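Local coordinates for putative glutathione-regulated potassium-efflux system protein KefB (Vibrio parahaemolyticus RIMD 2210633, PDB 3C85) that probably works as a potassium/proton antiporter of the CPA2 family, the chain here holding its TrkA-N domain, a Rossmann-type nucleotide-binding module able to bind AMP, at residues His39-Leu45 with His105-Leu111; Tyr55-Arg59 with Glu82-Val86. All coordinates share one frame; numbering follows the deposited sequence.

How the contacts relate
Contact 1 pairs strand 42-45 with strand 108-111 in the parallel sheet of this Rossmann-type domain, and contact 2 ties the helix that follows the first of these strands, 49-62, to the loop ahead of strand 86-88. Their centres are about 12 Å apart. They meet where the helix packs on the sheet: Ile44 CD1 lies 3.6 Å from Tyr55 CA, and Leu58 CD1 is 3.9 Å from Val42 CG1. Both border the AMP site, empty in this chain: contact 1 through Leu45, whose side chain is about 4 Å from that of Ala91, and contact 2 through Val86, which packs on Glu70, with the Arg84 side chain about 10 Å from those of Glu70 and Arg72.

Contact 1: His39-Leu45 with His105-Leu111; sequences HAQVLIL and HVKLVLL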
# COMPACT_ATOMS: atom_id res chain seq x y z
N HIS A 39 25.21 -8.17 -10.04
CA HIS A 39 25.15 -8.33 -8.58
C HIS A 39 23.77 -8.24 -7.92
O HIS A 39 23.67 -8.34 -6.67
CB HIS A 39 26.05 -7.30 -7.89
CG HIS A 39 27.48 -7.35 -8.32
ND1 HIS A 39 28.37 -8.28 -7.81
CD2 HIS A 39 28.19 -6.57 -9.16
CE1 HIS A 39 29.56 -8.08 -8.35
NE2 HIS A 39 29.47 -7.05 -9.18
N ALA A 40 22.71 -8.11 -8.73
CA ALA A 40 21.34 -7.92 -8.20
C ALA A 40 20.94 -9.09 -7.31
O ALA A 40 21.13 -10.25 -7.67
CB ALA A 40 20.32 -7.75 -9.35
N GLN A 41 20.42 -8.77 -6.12
CA GLN A 41 19.98 -9.77 -5.17
C GLN A 41 18.45 -9.86 -5.16
O GLN A 41 17.89 -10.84 -4.65
CB GLN A 41 20.48 -9.41 -3.80
CG GLN A 41 22.01 -9.52 -3.66
CD GLN A 41 22.48 -9.15 -2.28
OE1 GLN A 41 22.95 -8.03 -2.03
NE2 GLN A 41 22.39 -10.10 -1.39
N VAL A 42 17.79 -8.84 -5.72
CA VAL A 42 16.31 -8.79 -5.78
C VAL A 42 15.95 -8.57 -7.25
O VAL A 42 16.53 -7.71 -7.88
CB VAL A 42 15.71 -7.62 -4.92
CG1 VAL A 42 14.17 -7.64 -4.97
CG2 VAL A 42 16.17 -7.73 -3.45
N LEU A 43 15.04 -9.38 -7.78
CA LEU A 43 14.46 -9.15 -9.09
C LEU A 43 13.06 -8.62 -8.85
O LEU A 43 12.28 -9.26 -8.12
CB LEU A 43 14.38 -10.45 -9.85
CG LEU A 43 14.26 -10.56 -11.34
CD1 LEU A 43 15.27 -9.68 -12.11
CD2 LEU A 43 14.54 -12.04 -11.64
N ILE A 44 12.73 -7.45 -9.39
CA ILE A 44 11.36 -6.89 -9.19
C ILE A 44 10.63 -6.97 -10.53
O ILE A 44 10.97 -6.31 -11.47
CB ILE A 44 11.38 -5.46 -8.65
CG1 ILE A 44 12.19 -5.44 -7.33
CG2 ILE A 44 9.93 -4.92 -8.46
CD1 ILE A 44 12.33 -4.05 -6.75
N LEU A 45 9.64 -7.83 -10.63
CA LEU A 45 8.99 -8.00 -11.91
C LEU A 45 7.78 -7.06 -11.98
O LEU A 45 6.75 -7.31 -11.33
CB LEU A 45 8.54 -9.46 -12.04
CG LEU A 45 9.67 -10.51 -11.96
CD1 LEU A 45 9.07 -11.92 -12.08
CD2 LEU A 45 10.66 -10.26 -13.09
N HIS A 105 23.27 -13.82 -8.03
CA HIS A 105 23.02 -13.77 -6.66
C HIS A 105 21.55 -13.53 -6.29
O HIS A 105 21.32 -13.07 -5.22
CB HIS A 105 23.88 -12.65 -6.14
CG HIS A 105 25.23 -12.61 -6.76
ND1 HIS A 105 26.37 -12.56 -6.01
CD2 HIS A 105 25.61 -12.61 -8.05
CE1 HIS A 105 27.41 -12.53 -6.82
NE2 HIS A 105 26.98 -12.57 -8.06
N VAL A 106 20.57 -13.83 -7.15
CA VAL A 106 19.16 -13.40 -6.84
C VAL A 106 18.57 -14.25 -5.72
O VAL A 106 18.43 -15.47 -5.90
CB VAL A 106 18.23 -13.46 -8.09
CG1 VAL A 106 16.74 -13.18 -7.73
CG2 VAL A 106 18.65 -12.45 -9.12
N LYS A 107 18.23 -13.63 -4.59
CA LYS A 107 17.75 -14.31 -3.36
C LYS A 107 16.28 -14.06 -3.12
O LYS A 107 15.64 -14.76 -2.32
CB LYS A 107 18.47 -13.80 -2.10
CG LYS A 107 19.92 -14.14 -2.04
CD LYS A 107 20.54 -13.62 -0.77
CE LYS A 107 22.03 -13.98 -0.76
NZ LYS A 107 22.69 -13.46 0.47
N LEU A 108 15.76 -13.04 -3.80
CA LEU A 108 14.38 -12.62 -3.66
C LEU A 108 13.80 -12.11 -4.97
O LEU A 108 14.41 -11.30 -5.69
CB LEU A 108 14.27 -11.56 -2.56
CG LEU A 108 12.86 -10.97 -2.35
CD1 LEU A 108 11.85 -12.06 -1.83
CD2 LEU A 108 12.93 -9.72 -1.43
N VAL A 109 12.63 -12.63 -5.32
CA VAL A 109 11.88 -12.13 -6.45
C VAL A 109 10.58 -11.51 -5.92
O VAL A 109 9.87 -12.15 -5.14
CB VAL A 109 11.56 -13.22 -7.51
CG1 VAL A 109 10.73 -12.59 -8.64
CG2 VAL A 109 12.84 -13.87 -8.04
N LEU A 110 10.28 -10.26 -6.33
CA LEU A 110 8.99 -9.61 -6.02
C LEU A 110 8.07 -9.64 -7.24
O LEU A 110 8.44 -9.17 -8.30
CB LEU A 110 9.18 -8.16 -5.56
CG LEU A 110 10.06 -8.00 -4.31
CD1 LEU A 110 10.06 -6.51 -3.88
CD2 LEU A 110 9.57 -8.87 -3.15
N LEU A 111 6.91 -10.23 -7.11
CA LEU A 111 5.97 -10.28 -8.18
C LEU A 111 5.02 -9.06 -8.10
O LEU A 111 4.15 -9.01 -7.29
CB LEU A 111 5.19 -11.58 -8.13
CG LEU A 111 5.96 -12.90 -8.15
CD1 LEU A 111 4.98 -14.04 -8.18
CD2 LEU A 111 6.80 -12.90 -9.31
O HOH W 1 22.28 -11.39 -9.79
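Val42-Leu45 and Leu108-Leu111 run side by side as parallel strands, their axes 4.7 Å apart at closest and 13° from parallel, in the direct register Val42-Leu108 to Leu45-Leu111. Leu43 N donates to Leu108 O and Leu43 O accepts from Leu110 N, after which Leu45 N donates to Leu110 O at 2.9 Å. At the entrance Gln41 O takes two donors, Lys107 N at 2.8 Å and Leu108 N at 3.2 Å; Leu108 N approaches almost in line with the carbonyl bond, whereas Lys107 N is tilted 27° from the carbonyl plane. Before the strands begin, a water donates to Ala40 O and weakly accepts from His105 N. On the face carrying Val42, Ile44, Leu108 and Leu110, methyl CG1 of Val42 sits 4.2 Å from Leu110 CG. That methyl is anti to the Val42 backbone N (chi1 -178°), and it also approaches Leu108 CD2. Ile44 and Leu110 extend alongside each other, CG1 near CD1. On the other face Leu45 CD1 reaches 3.7 Å to Leu111 CD2, the two chains pointing the same way, and 3.9 Å to Val109 CG1; Leu43 CB bridges Val106 CG1 and Val109 CG2. Gln41 and Lys107 lie alongside each other with Phe179 of the second subunit packed on both, and Lys107 NZ is hydrogen-bonded to Gln178 O of that subunit. These are central strands of the Rossmann-type sheet: strand 66-70 flanks 42-45, with Ile44 bonded through its backbone to Leu67 and Ile69. Helix 49-62 covers the Val42-Leu110 face through Ala54, Tyr55 and Leu58, joined there by Phe179 (on Val42) and Phe167 (on Leu110) of the second subunit, while helix 116-128 packs against Leu45, Val109 and Leu111.

Contact 2: Tyr55-Arg59 with Glu82-Val86; sequences YDELR and EGRNV
The Tyr55 ring carries the aliphatic part of Arg84 on one face, CD standing over it 4.1 Å from the ring centroid in a CH-pi contact, while Arg59 CZ lies in the ring plane at the edge. The Arg84 guanidinium is turned 84° from the ring and has carboxylates at its own edges, Asp56 and Glu82. Against Asp56 it docks side-on with two nitrogens: Arg84 NE lies 2.9 Å from Asp56 OD1 on its syn side, and Arg84 NH2 lies 3.0 Å from Asp56 OD2 along the syn lone pair, with the two flat groups 25° apart. Arg84 NH1 meets Glu82 OE1 at 2.7 Å, on the anti lone pair. The Arg84 chain runs extended from CG to NE (chi3 -172°), which carries the guanidinium past the ring to Asp56. The phenol end is fixed too: Asn85 N donates to Tyr55 OH at 3.0 Å, nearly straight. Arg59 NH1 adds weak bonds to the same OH and to Gly83 O. Gly83, with positive phi, closes helix 73-81 in a Schellman motif, and this turn leads on to Arg84. Asp56 OD2 and Glu82 OE1 stay 6.9 Å apart on different edges of the guanidinium, whose single positive charge, shared by two carboxylates, probably favours the ionised form of all three; with the Tyr55 hydroxyl this salt-bridge network ties helix 49-62 to the connection before strand 86-88.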
# COMPACT_ATOMS: atom_id res chain seq x y z
N TYR A 55 11.11 -0.97 -4.97
CA TYR A 55 12.51 -0.71 -5.42
C TYR A 55 13.12 0.40 -4.56
O TYR A 55 14.22 0.26 -4.02
CB TYR A 55 12.50 -0.24 -6.89
CG TYR A 55 13.89 -0.04 -7.48
CD1 TYR A 55 14.43 -0.97 -8.37
CD2 TYR A 55 14.68 1.07 -7.10
CE1 TYR A 55 15.73 -0.76 -8.90
CE2 TYR A 55 15.93 1.26 -7.59
CZ TYR A 55 16.47 0.35 -8.47
OH TYR A 55 17.75 0.61 -8.93
N ASP A 56 12.39 1.50 -4.42
CA ASP A 56 12.89 2.67 -3.70
C ASP A 56 13.03 2.43 -2.19
O ASP A 56 14.00 2.88 -1.55
CB ASP A 56 11.98 3.84 -3.98
CG ASP A 56 12.24 4.45 -5.33
OD1 ASP A 56 13.11 3.94 -6.09
OD2 ASP A 56 11.55 5.43 -5.65
N GLU A 57 12.06 1.72 -1.62
CA GLU A 57 12.12 1.32 -0.21
C GLU A 57 13.31 0.38 0.10
O GLU A 57 14.03 0.57 1.09
CB GLU A 57 10.78 0.70 0.19
CG GLU A 57 10.72 0.17 1.61
CD GLU A 57 10.71 1.28 2.64
OE1 GLU A 57 10.33 2.43 2.30
OE2 GLU A 57 11.07 1.00 3.79
N LEU A 58 13.53 -0.62 -0.74
CA LEU A 58 14.75 -1.44 -0.64
C LEU A 58 16.03 -0.63 -0.85
O LEU A 58 17.02 -0.85 -0.14
CB LEU A 58 14.71 -2.61 -1.65
CG LEU A 58 13.60 -3.64 -1.47
CD1 LEU A 58 13.42 -4.54 -2.70
CD2 LEU A 58 13.85 -4.47 -0.19
N ARG A 59 16.05 0.26 -1.85
CA ARG A 59 17.26 1.08 -2.06
C ARG A 59 17.61 1.90 -0.80
O ARG A 59 18.77 2.01 -0.42
CB ARG A 59 17.13 2.00 -3.27
CG ARG A 59 18.36 2.91 -3.47
CD ARG A 59 18.14 4.00 -4.51
NE ARG A 59 18.10 3.49 -5.89
CZ ARG A 59 19.12 3.44 -6.75
NH1 ARG A 59 18.91 2.96 -7.98
NH2 ARG A 59 20.35 3.88 -6.41
N GLU A 82 16.16 8.13 -14.32
CA GLU A 82 16.04 8.44 -12.89
C GLU A 82 17.06 7.66 -12.02
O GLU A 82 17.04 7.77 -10.80
CB GLU A 82 14.59 8.24 -12.40
CG GLU A 82 13.60 9.27 -12.96
CD GLU A 82 12.10 8.92 -12.78
OE1 GLU A 82 11.72 8.03 -11.99
OE2 GLU A 82 11.28 9.55 -13.44
N GLY A 83 17.96 6.89 -12.62
CA GLY A 83 19.02 6.20 -11.87
C GLY A 83 18.69 4.78 -11.44
O GLY A 83 19.53 4.11 -10.81
N ARG A 84 17.49 4.29 -11.77
CA ARG A 84 17.07 2.94 -11.37
C ARG A 84 17.57 1.86 -12.38
O ARG A 84 17.62 2.12 -13.58
CB ARG A 84 15.56 2.87 -11.25
CG ARG A 84 14.96 3.73 -10.14
CD ARG A 84 13.50 3.34 -9.91
NE ARG A 84 12.89 4.30 -9.00
CZ ARG A 84 12.29 5.42 -9.39
NH1 ARG A 84 12.18 5.70 -10.68
NH2 ARG A 84 11.80 6.25 -8.48
N ASN A 85 17.98 0.69 -11.88
CA ASN A 85 18.38 -0.41 -12.78
C ASN A 85 17.14 -1.13 -13.22
O ASN A 85 16.61 -1.99 -12.49
CB ASN A 85 19.37 -1.39 -12.14
CG ASN A 85 20.76 -0.79 -11.96
OD1 ASN A 85 21.01 0.37 -12.31
ND2 ASN A 85 21.67 -1.57 -11.38
N VAL A 86 16.65 -0.76 -14.39
CA VAL A 86 15.43 -1.35 -14.93
C VAL A 86 15.66 -1.71 -16.39
O VAL A 86 16.19 -0.90 -17.15
CB VAL A 86 14.20 -0.39 -14.78
CG1 VAL A 86 12.94 -1.01 -15.44
CG2 VAL A 86 13.92 -0.16 -13.30